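Long-range contacts in Lic12234 (Leptospira interrogans, PDB 4TZH), which is of unknown function but, as a leucine-rich repeat protein and presumed virulence factor of a human pathogen, probably binds partner molecules: residues V4-N9 against I22-R27; N51-L56 against S72-S77; K157-N162 against N182-I187. One frame throughout, in Å; residues are numbered along the deposited sequence. Where two conformers were deposited one is given.

Interaction 1: V4-N9 against I22-R27; sequences VIIHKN and ILDLSR. With ZN (zinc ion), chain D.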
loop_
_atom_site.group_PDB
_atom_site.type_symbol
_atom_site.label_atom_id
_atom_site.label_comp_id
_atom_site.label_asym_id
_atom_site.label_seq_id
_atom_site.Cartn_x
_atom_site.Cartn_y
_atom_site.Cartn_z
ATOM N N VAL A 4 1.336 14.723 18.225
ATOM C CA VAL A 4 0.275 14.062 19.003
ATOM C C VAL A 4 -1.106 14.675 18.757
ATOM O O VAL A 4 -2.107 13.963 18.896
ATOM C CB VAL A 4 0.606 13.940 20.505
ATOM C CG1 VAL A 4 1.852 13.082 20.703
ATOM C CG2 VAL A 4 0.779 15.315 21.156
ATOM N N ILE A 5 -1.168 15.976 18.382
ATOM C CA ILE A 5 -2.402 16.651 17.994
ATOM C C ILE A 5 -2.309 16.730 16.499
ATOM O O ILE A 5 -1.603 17.598 15.947
ATOM C CB ILE A 5 -2.571 18.050 18.619
ATOM C CG1 ILE A 5 -2.373 18.021 20.123
ATOM C CG2 ILE A 5 -3.915 18.659 18.193
ATOM C CD1 ILE A 5 -3.141 17.121 20.841
ATOM N N ILE A 6 -2.960 15.794 15.820
ATOM C CA ILE A 6 -2.792 15.689 14.379
ATOM C C ILE A 6 -3.607 16.702 13.605
ATOM O O ILE A 6 -4.472 17.375 14.166
ATOM C CB ILE A 6 -3.011 14.276 13.882
ATOM C CG1 ILE A 6 -4.477 13.873 13.973
ATOM C CG2 ILE A 6 -2.092 13.289 14.662
ATOM C CD1 ILE A 6 -4.763 12.663 13.114
ATOM N N HIS A 7 -3.278 16.857 12.344
ATOM C CA HIS A 7 -3.973 17.821 11.497
ATOM C C HIS A 7 -5.132 17.130 10.807
ATOM O O HIS A 7 -4.938 16.065 10.208
ATOM C CB HIS A 7 -2.973 18.405 10.498
ATOM C CG HIS A 7 -1.984 19.287 11.146
ATOM N ND1 HIS A 7 -0.859 18.793 11.806
ATOM C CD2 HIS A 7 -2.033 20.614 11.287
ATOM C CE1 HIS A 7 -0.273 19.864 12.332
ATOM N NE2 HIS A 7 -0.952 20.976 12.071
ATOM N N LYS A 8 -6.323 17.730 10.824
ATOM C CA LYS A 8 -7.501 17.099 10.228
ATOM C C LYS A 8 -8.123 17.956 9.146
ATOM O O LYS A 8 -9.174 17.589 8.606
ATOM C CB LYS A 8 -8.533 16.800 11.332
ATOM C CG LYS A 8 -8.066 15.730 12.320
ATOM C CD LYS A 8 -9.106 15.521 13.405
ATOM C CE LYS A 8 -9.308 14.077 13.767
ATOM N NZ LYS A 8 -10.672 13.844 14.320
ATOM N N ASN A 9 -7.486 19.111 8.843
ATOM C CA ASN A 9 -8.029 20.022 7.851
ATOM C C ASN A 9 -6.933 20.494 6.919
ATOM O O ASN A 9 -5.948 21.065 7.390
ATOM C CB ASN A 9 -8.719 21.165 8.538
ATOM C CG ASN A 9 -9.306 22.153 7.564
ATOM O OD1 ASN A 9 -8.635 23.048 7.064
ATOM N ND2 ASN A 9 -10.580 22.020 7.298
ATOM N N ILE A 22 1.331 14.820 10.408
ATOM C CA ILE A 22 0.283 13.835 10.233
ATOM C C ILE A 22 -0.962 14.545 9.758
ATOM O O ILE A 22 -1.417 15.463 10.449
ATOM C CB ILE A 22 -0.016 13.062 11.525
ATOM C CG1 ILE A 22 1.272 12.438 12.126
ATOM C CG2 ILE A 22 -1.116 12.008 11.301
ATOM C CD1 ILE A 22 1.057 11.620 13.421
ATOM N N LEU A 23 -1.501 14.127 8.625
ATOM C CA LEU A 23 -2.735 14.709 8.086
ATOM C C LEU A 23 -3.752 13.586 7.950
ATOM O O LEU A 23 -3.481 12.564 7.304
ATOM C CB LEU A 23 -2.488 15.353 6.729
ATOM C CG LEU A 23 -3.722 16.047 6.121
ATOM C CD1 LEU A 23 -4.099 17.340 6.910
ATOM C CD2 LEU A 23 -3.449 16.406 4.670
ATOM N N ASP A 24 -4.931 13.800 8.528
ATOM C CA ASP A 24 -6.000 12.814 8.497
ATOM C C ASP A 24 -7.225 13.432 7.850
ATOM O O ASP A 24 -7.882 14.293 8.459
ATOM C CB ASP A 24 -6.309 12.296 9.899
ATOM C CG ASP A 24 -7.389 11.234 9.967
ATOM O OD1 ASP A 24 -7.962 10.910 8.917
ATOM O OD2 ASP A 24 -7.718 10.794 11.086
ATOM N N LEU A 25 -7.460 13.047 6.596
ATOM C CA LEU A 25 -8.621 13.470 5.825
ATOM C C LEU A 25 -9.553 12.287 5.634
ATOM O O LEU A 25 -10.280 12.239 4.649
ATOM C CB LEU A 25 -8.260 14.099 4.465
ATOM C CG LEU A 25 -7.244 15.262 4.522
ATOM C CD1 LEU A 25 -6.971 15.741 3.072
ATOM C CD2 LEU A 25 -7.728 16.413 5.424
ATOM N N SER A 26 -9.533 11.332 6.553
ATOM C CA SER A 26 -10.452 10.212 6.415
ATOM C C SER A 26 -11.917 10.694 6.521
ATOM O O SER A 26 -12.204 11.639 7.273
ATOM C CB SER A 26 -10.192 9.200 7.518
ATOM O OG SER A 26 -8.843 8.763 7.430
ATOM N N ARG A 27 -12.821 10.030 5.800
ATOM C CA ARG A 27 -14.254 10.341 5.854
ATOM C C ARG A 27 -14.538 11.809 5.554
ATOM O O ARG A 27 -15.413 12.459 6.189
ATOM C CB ARG A 27 -14.831 9.924 7.199
ATOM C CG ARG A 27 -14.657 8.447 7.500
ATOM C CD ARG A 27 -15.047 8.135 8.943
ATOM N NE ARG A 27 -14.403 9.037 9.903
ATOM C CZ ARG A 27 -13.180 8.870 10.399
ATOM N NH1 ARG A 27 -12.449 7.819 10.047
ATOM N NH2 ARG A 27 -12.682 9.748 11.256
HETATM ZN ZN ZN D . -0.883 22.867 12.915
HETATM O O HOH W 1 -10.644 15.152 8.711
HETATM O O HOH W 2 -1.262 24.180 11.371
#
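His7 and Leu23 form a single backbone bridge between residues 4-9 and strand 22-24, the two running in roughly the same direction: His7 N donates to Ile22 O (3.0 Å), and His7 O accepts from Asp24 N (2.8 Å). Further on, Lys8 CA lies against Asp24 O, and a water sits between Lys8 O and Asp24 O, continuing the pairing where the backbones separate.

Ile6 and Ile22 form the main apolar contact on one side, where Ile6 CG2 lies on Ile22 CG2 (3.7 Å). The other branch, set by chi1 70° between the backbone N and the carbonyl carbon, carries Ile6 CD1 forward to Asp24 CB (3.6 Å). A beta-branched residue suits this place because its two arms reach two residues of the strand at once. His7 turns its ring away from the strand, although Ile22 O stays in the ring plane at its edge. Glu3 accepts from ND1 and also from the backbone N of Ile22, which fixes the ring's rotation. His7 NE2 binds zinc (2.1 Å), which also holds a water and a third ligand from outside the two segments. On the buried side, Leu23 CD1 lies 3.9 Å from His7 CB, and Leu25 CD2 comes within 3.7 Å of Lys8 O. Of the Asp24 side chain, CB does most of the touching; OD1 is gripped by Ser26 N and Ser26 OG from opposite faces of the carboxylate, the first bond making an Asx turn. Asn9 takes the N-cap of helix 10-13, its OD1 accepting from Asp12 N and Ser11 OG. Strand 22-24 is an outermost strand of the parallel sheet, and residues 6-8 run along its outer edge, as an N-terminal cap does at the end of a leucine-rich repeat solenoid.

Interaction 2: N51-L56 against S72-S77; sequences NELTTL and SRNQIS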
loop_
_atom_site.group_PDB
_atom_site.type_symbol
_atom_site.label_atom_id
_atom_site.label_comp_id
_atom_site.label_asym_id
_atom_site.label_seq_id
_atom_site.Cartn_x
_atom_site.Cartn_y
_atom_site.Cartn_z
ATOM N N ASN A 51 -13.002 7.456 1.756
ATOM C CA ASN A 51 -13.323 8.540 0.859
ATOM C C ASN A 51 -13.828 7.914 -0.454
ATOM O O ASN A 51 -14.207 6.727 -0.472
ATOM C CB ASN A 51 -12.145 9.495 0.644
ATOM C CG ASN A 51 -11.932 10.381 1.825
ATOM O OD1 ASN A 51 -12.728 11.291 2.092
ATOM N ND2 ASN A 51 -10.817 10.214 2.551
ATOM N N GLU A 52 -13.884 8.707 -1.523
ATOM C CA GLU A 52 -14.350 8.232 -2.822
ATOM C C GLU A 52 -13.214 8.355 -3.862
ATOM O O GLU A 52 -13.454 8.689 -5.018
ATOM C CB GLU A 52 -15.598 9.034 -3.258
ATOM C CG GLU A 52 -16.738 8.970 -2.249
ATOM C CD GLU A 52 -17.931 9.850 -2.576
ATOM O OE1 GLU A 52 -17.714 10.942 -3.149
ATOM O OE2 GLU A 52 -19.068 9.502 -2.181
ATOM N N LEU A 53 -11.950 8.153 -3.432
ATOM C CA LEU A 53 -10.827 8.354 -4.346
ATOM C C LEU A 53 -10.717 7.226 -5.355
ATOM O O LEU A 53 -10.957 6.071 -5.024
ATOM C CB LEU A 53 -9.513 8.443 -3.559
ATOM C CG LEU A 53 -9.405 9.551 -2.523
ATOM C CD1 LEU A 53 -8.117 9.393 -1.693
ATOM C CD2 LEU A 53 -9.347 10.903 -3.180
ATOM N N THR A 54 -10.312 7.548 -6.584
ATOM C CA THR A 54 -10.058 6.526 -7.594
ATOM C C THR A 54 -8.566 6.394 -7.914
ATOM O O THR A 54 -8.133 5.377 -8.472
ATOM C CB THR A 54 -10.886 6.770 -8.847
ATOM O OG1 THR A 54 -10.495 8.008 -9.422
ATOM C CG2 THR A 54 -12.386 6.779 -8.568
ATOM N N THR A 55 -7.783 7.397 -7.528
ATOM C CA THR A 55 -6.333 7.426 -7.737
ATOM C C THR A 55 -5.753 8.464 -6.828
ATOM O O THR A 55 -6.460 9.042 -5.980
ATOM C CB THR A 55 -5.975 7.710 -9.225
ATOM O OG1 THR A 55 -4.563 7.455 -9.427
ATOM C CG2 THR A 55 -6.361 9.139 -9.690
ATOM N N LEU A 56 -4.444 8.715 -6.980
ATOM C CA LEU A 56 -3.757 9.763 -6.261
ATOM C C LEU A 56 -3.176 10.732 -7.265
ATOM O O LEU A 56 -2.816 10.317 -8.369
ATOM C CB LEU A 56 -2.601 9.202 -5.411
ATOM C CG LEU A 56 -3.003 8.262 -4.290
ATOM C CD1 LEU A 56 -1.762 7.724 -3.640
ATOM C CD2 LEU A 56 -3.844 8.996 -3.248
ATOM N N SER A 72 -7.215 3.072 2.585
ATOM C CA SER A 72 -8.212 2.018 2.680
ATOM C C SER A 72 -9.615 2.516 2.438
ATOM O O SER A 72 -9.898 3.680 2.666
ATOM C CB SER A 72 -8.135 1.351 4.045
ATOM O OG SER A 72 -8.375 2.260 5.108
ATOM N N ARG A 73 -10.496 1.621 1.987
ATOM C CA ARG A 73 -11.926 1.958 1.830
ATOM C C ARG A 73 -12.149 3.127 0.879
ATOM O O ARG A 73 -12.845 4.116 1.200
ATOM C CB ARG A 73 -12.624 2.157 3.186
ATOM C CG ARG A 73 -12.687 0.863 3.995
ATOM C CD ARG A 73 -13.616 0.953 5.206
ATOM N NE ARG A 73 -14.955 1.371 4.808
ATOM C CZ ARG A 73 -15.894 1.776 5.655
ATOM N NH1 ARG A 73 -15.645 1.830 6.960
ATOM N NH2 ARG A 73 -17.087 2.143 5.206
ATOM N N ASN A 74 -11.570 3.015 -0.324
ATOM C CA ASN A 74 -11.803 4.009 -1.371
ATOM C C ASN A 74 -12.215 3.198 -2.594
ATOM O O ASN A 74 -12.737 2.084 -2.444
ATOM C CB ASN A 74 -10.551 4.854 -1.625
ATOM C CG ASN A 74 -10.438 5.949 -0.628
ATOM O OD1 ASN A 74 -11.022 7.008 -0.811
ATOM N ND2 ASN A 74 -9.668 5.766 0.444
ATOM N N GLN A 75 -12.091 3.771 -3.797
ATOM C CA GLN A 75 -12.380 3.033 -5.032
ATOM C C GLN A 75 -11.118 3.126 -5.897
ATOM O O GLN A 75 -11.202 3.318 -7.114
ATOM C CB GLN A 75 -13.593 3.669 -5.775
ATOM C CG GLN A 75 -14.883 3.747 -4.935
ATOM C CD GLN A 75 -15.794 4.903 -5.328
ATOM O OE1 GLN A 75 -15.764 5.436 -6.462
ATOM N NE2 GLN A 75 -16.628 5.334 -4.380
ATOM N N ILE A 76 -9.926 2.992 -5.265
ATOM C CA ILE A 76 -8.656 3.123 -5.972
ATOM C C ILE A 76 -8.505 2.026 -7.016
ATOM O O ILE A 76 -8.575 0.856 -6.645
ATOM C CB ILE A 76 -7.470 3.095 -4.950
ATOM C CG1 ILE A 76 -7.527 4.264 -3.914
ATOM C CG2 ILE A 76 -6.100 3.040 -5.655
ATOM C CD1 ILE A 76 -7.178 5.711 -4.461
ATOM N N SER A 77 -8.228 2.384 -8.273
ATOM C CA SER A 77 -8.006 1.386 -9.307
ATOM C C SER A 77 -6.632 1.543 -9.965
ATOM O O SER A 77 -6.202 0.652 -10.699
ATOM C CB SER A 77 -9.109 1.463 -10.356
ATOM O OG SER A 77 -9.031 2.730 -11.001
HETATM O O HOH W 3 -15.691 4.841 -1.781
HETATM O O HOH W 4 -15.114 8.589 -7.043
#
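Asn74 turns its side chain into the loop at Asn51-Leu53, and its OD1 accepts the backbone N-H of Leu53 (Leu53 N to Asn74 OD1 3.0 Å), with an N-H...O angle of 164°. Asn51 N adds a weak bond to the same oxygen. With CG anti to its own carbonyl carbon (chi1 -82°), the carboxamide lies alongside Leu53, both side chains pointing the same way, and Leu53 CG packs 3.5 Å from Asn74 OD1. The other end of the amide, ND2, donates to Leu48 O and Ile71 O. Asparagine suits this buried site because one short, flat group can both accept from and donate to a backbone that has no regular strand partners here. Asn51 does the same work one turn earlier, its OD1 meeting the backbone N of Asn28 and of Leu30 while ND2 donates to Leu48 O and Leu25 O.

Two backbone bonds continue the pairing, from Gln75 N to Leu53 O (2.8 Å) and from Ser77 N to Thr54 O (3.0 Å). Gln75 stretches its chain out beyond CG and along the surface, where NE2 gives a hydrogen to a water held by Asn51 O, and OE1 accepts, at a longer distance, from a second water that also donates to Glu52 O. A long amide therefore ties two carbonyls to itself through solvent. In one of its two conformers Ile76 brings CD1 within 3.7 Å of Leu53 CB, a contact doubtful to that extent. Thr55 uses its hydroxyl on Asn78 O. Stacked, inward-turned asparagines of this kind are the hallmark of the LxxLxLxxNxL consensus of leucine-rich repeats.

Interaction 3: K157-N162 against N182-I187; sequences KLRILN and NQEITI. With ZN (zinc ion), chain G.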
loop_
_atom_site.group_PDB
_atom_site.type_symbol
_atom_site.label_atom_id
_atom_site.label_comp_id
_atom_site.label_asym_id
_atom_site.label_seq_id
_atom_site.Cartn_x
_atom_site.Cartn_y
_atom_site.Cartn_z
ATOM N N LYS A 157 12.441 -11.480 3.882
ATOM C CA LYS A 157 12.067 -11.028 5.214
ATOM C C LYS A 157 10.564 -11.251 5.450
ATOM O O LYS A 157 10.069 -10.980 6.547
ATOM C CB LYS A 157 12.389 -9.544 5.361
ATOM C CG LYS A 157 13.884 -9.279 5.572
ATOM C CD LYS A 157 14.166 -7.791 5.749
ATOM C CE LYS A 157 13.488 -7.148 6.934
ATOM N NZ LYS A 157 14.140 -5.851 7.255
ATOM N N LEU A 158 9.875 -11.814 4.446
ATOM C CA LEU A 158 8.429 -12.017 4.585
ATOM C C LEU A 158 8.156 -13.053 5.687
ATOM O O LEU A 158 8.694 -14.182 5.644
ATOM C CB LEU A 158 7.851 -12.430 3.244
ATOM C CG LEU A 158 6.330 -12.335 3.137
ATOM C CD1 LEU A 158 5.869 -10.887 3.277
ATOM C CD2 LEU A 158 5.836 -12.952 1.862
ATOM N N ARG A 159 7.321 -12.669 6.664
ATOM C CA ARG A 159 6.996 -13.532 7.799
ATOM C C ARG A 159 5.563 -14.010 7.772
ATOM O O ARG A 159 5.245 -15.052 8.345
ATOM C CB ARG A 159 7.356 -12.840 9.124
ATOM C CG ARG A 159 8.878 -12.572 9.285
ATOM C CD ARG A 159 9.730 -13.845 9.175
ATOM N NE ARG A 159 11.174 -13.593 9.066
ATOM C CZ ARG A 159 11.930 -13.885 8.009
ATOM N NH1 ARG A 159 11.391 -14.432 6.926
ATOM N NH2 ARG A 159 13.228 -13.621 8.020
ATOM N N ILE A 160 4.677 -13.241 7.124
ATOM C CA ILE A 160 3.271 -13.607 6.977
ATOM C C ILE A 160 2.837 -13.359 5.564
ATOM O O ILE A 160 2.973 -12.225 5.063
ATOM C CB ILE A 160 2.326 -12.836 7.933
ATOM C CG1 ILE A 160 2.709 -13.064 9.415
ATOM C CG2 ILE A 160 0.873 -13.260 7.682
ATOM C CD1 ILE A 160 1.742 -12.362 10.387
ATOM N N LEU A 161 2.279 -14.405 4.926
ATOM C CA LEU A 161 1.664 -14.260 3.615
ATOM C C LEU A 161 0.199 -14.687 3.782
ATOM O O LEU A 161 -0.040 -15.876 4.049
ATOM C CB LEU A 161 2.364 -15.126 2.553
ATOM C CG LEU A 161 1.726 -15.137 1.176
ATOM C CD1 LEU A 161 1.719 -13.737 0.549
ATOM C CD2 LEU A 161 2.472 -16.112 0.242
ATOM N N ASN A 162 -0.763 -13.756 3.681
ATOM C CA ASN A 162 -2.160 -14.116 3.924
ATOM C C ASN A 162 -2.926 -14.167 2.618
ATOM O O ASN A 162 -3.097 -13.136 1.957
ATOM C CB ASN A 162 -2.759 -13.121 4.908
ATOM C CG ASN A 162 -4.075 -13.637 5.420
ATOM O OD1 ASN A 162 -4.874 -14.168 4.662
ATOM N ND2 ASN A 162 -4.243 -13.601 6.763
ATOM N N ASN A 182 13.123 -22.798 2.780
ATOM C CA ASN A 182 13.885 -22.737 4.034
ATOM C C ASN A 182 13.402 -21.692 5.034
ATOM O O ASN A 182 13.441 -21.929 6.244
ATOM C CB ASN A 182 15.382 -22.539 3.756
ATOM C CG ASN A 182 15.988 -23.562 2.820
ATOM O OD1 ASN A 182 15.888 -24.780 3.022
ATOM N ND2 ASN A 182 16.646 -23.082 1.775
ATOM N N GLN A 183 12.976 -20.535 4.513
ATOM C CA GLN A 183 12.545 -19.332 5.204
ATOM C C GLN A 183 11.516 -19.487 6.331
ATOM O O GLN A 183 10.582 -20.288 6.218
ATOM C CB GLN A 183 11.984 -18.396 4.149
ATOM C CG GLN A 183 11.767 -16.965 4.600
ATOM C CD GLN A 183 11.384 -16.146 3.409
ATOM O OE1 GLN A 183 11.949 -16.295 2.318
ATOM N NE2 GLN A 183 10.412 -15.284 3.597
ATOM N N GLU A 184 11.678 -18.663 7.393
ATOM C CA GLU A 184 10.763 -18.545 8.523
ATOM C C GLU A 184 9.556 -17.737 7.997
ATOM O O GLU A 184 9.716 -16.575 7.624
ATOM C CB GLU A 184 11.452 -17.748 9.634
ATOM C CG GLU A 184 10.772 -17.670 10.987
ATOM C CD GLU A 184 11.762 -17.383 12.103
ATOM O OE1 GLU A 184 11.911 -16.199 12.484
ATOM O OE2 GLU A 184 12.449 -18.334 12.538
ATOM N N ILE A 185 8.396 -18.376 7.887
ATOM C CA ILE A 185 7.184 -17.725 7.377
ATOM C C ILE A 185 5.982 -18.563 7.771
ATOM O O ILE A 185 6.082 -19.794 7.862
ATOM C CB ILE A 185 7.244 -17.574 5.814
ATOM C CG1 ILE A 185 6.088 -16.702 5.270
ATOM C CG2 ILE A 185 7.332 -18.927 5.078
ATOM C CD1 ILE A 185 6.248 -16.318 3.757
ATOM N N THR A 186 4.856 -17.911 7.974
ATOM C CA THR A 186 3.586 -18.609 8.076
ATOM C C THR A 186 2.755 -18.190 6.851
ATOM O O THR A 186 2.671 -16.995 6.525
ATOM C CB THR A 186 2.875 -18.431 9.424
ATOM O OG1 THR A 186 1.687 -19.221 9.358
ATOM C CG2 THR A 186 2.528 -16.991 9.733
ATOM N N ILE A 187 2.187 -19.168 6.181
ATOM C CA ILE A 187 1.389 -18.954 4.993
ATOM C C ILE A 187 -0.033 -19.343 5.328
ATOM O O ILE A 187 -0.278 -20.465 5.799
ATOM C CB ILE A 187 1.971 -19.745 3.798
ATOM C CG1 ILE A 187 3.404 -19.220 3.488
ATOM C CG2 ILE A 187 1.072 -19.554 2.567
ATOM C CD1 ILE A 187 4.208 -20.102 2.523
HETATM ZN ZN ZN G . 11.453 -16.627 14.987
#
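Strands 160-162 and 186-188 pair in parallel, Ile160 with Thr186 and Leu161 with Ile187, in a beta-alpha-beta unit with helix 173-179 between them, ending the leucine-rich repeat solenoid. Thr186 N donates to Arg159 O (2.9 Å) and Leu161 N to Thr186 O (3.1 Å). Ile160 and Thr186 lie side by side on one face; Leu161 and Ile187 turn to the buried one, where leucine and isoleucine fit the apolar interior.

Gln183 reaches across just before the strand. Its CB points toward residues 157-162, CG is anti to the backbone N (chi1 -167°), and the chain runs extended to CD. Gln183 CG passes 3.5 Å from Arg159 NH1, and CD comes to the edge of that guanidinium, in its plane, the amide and guanidinium planes being 65° apart. At the tip, Gln183 NE2 gives a hydrogen to a lone pair of Leu158 O (2.9 Å) and also serves Leu155 O. Leu158 O takes a second donor, Arg159 NH1, from above its carbonyl plane. Bent at chi2, Arg159 lays its CD against Glu184 O, to which NH1 makes a weak bond, while Glu184 CB lies over one guanidinium face. Glu184 OE1 ends an extended chain, a long 2.6 Å from a zinc ion.

In the fold
The three contacts follow one another along the chain without overlap, as expected of a solenoid. Interactions 1 and 3 reach the two outermost strands of the same parallel sheet, 22-24 and 186-188, and lie on opposite sides of the chain's centre, their centres about 34 Å apart. Interaction 2 belongs instead to the loops that follow strands 45-47 and 68-70. Its centre is about 18 Å from that of interaction 1, and the two touch where Asn51 ND2 probably donates to Leu25 O (3.0 Å); the centre of interaction 3 is about 29 Å from that of interaction 2, with nearest atoms about 15 Å apart. Together they sample both ends and a repeat-to-repeat junction of one continuous stack.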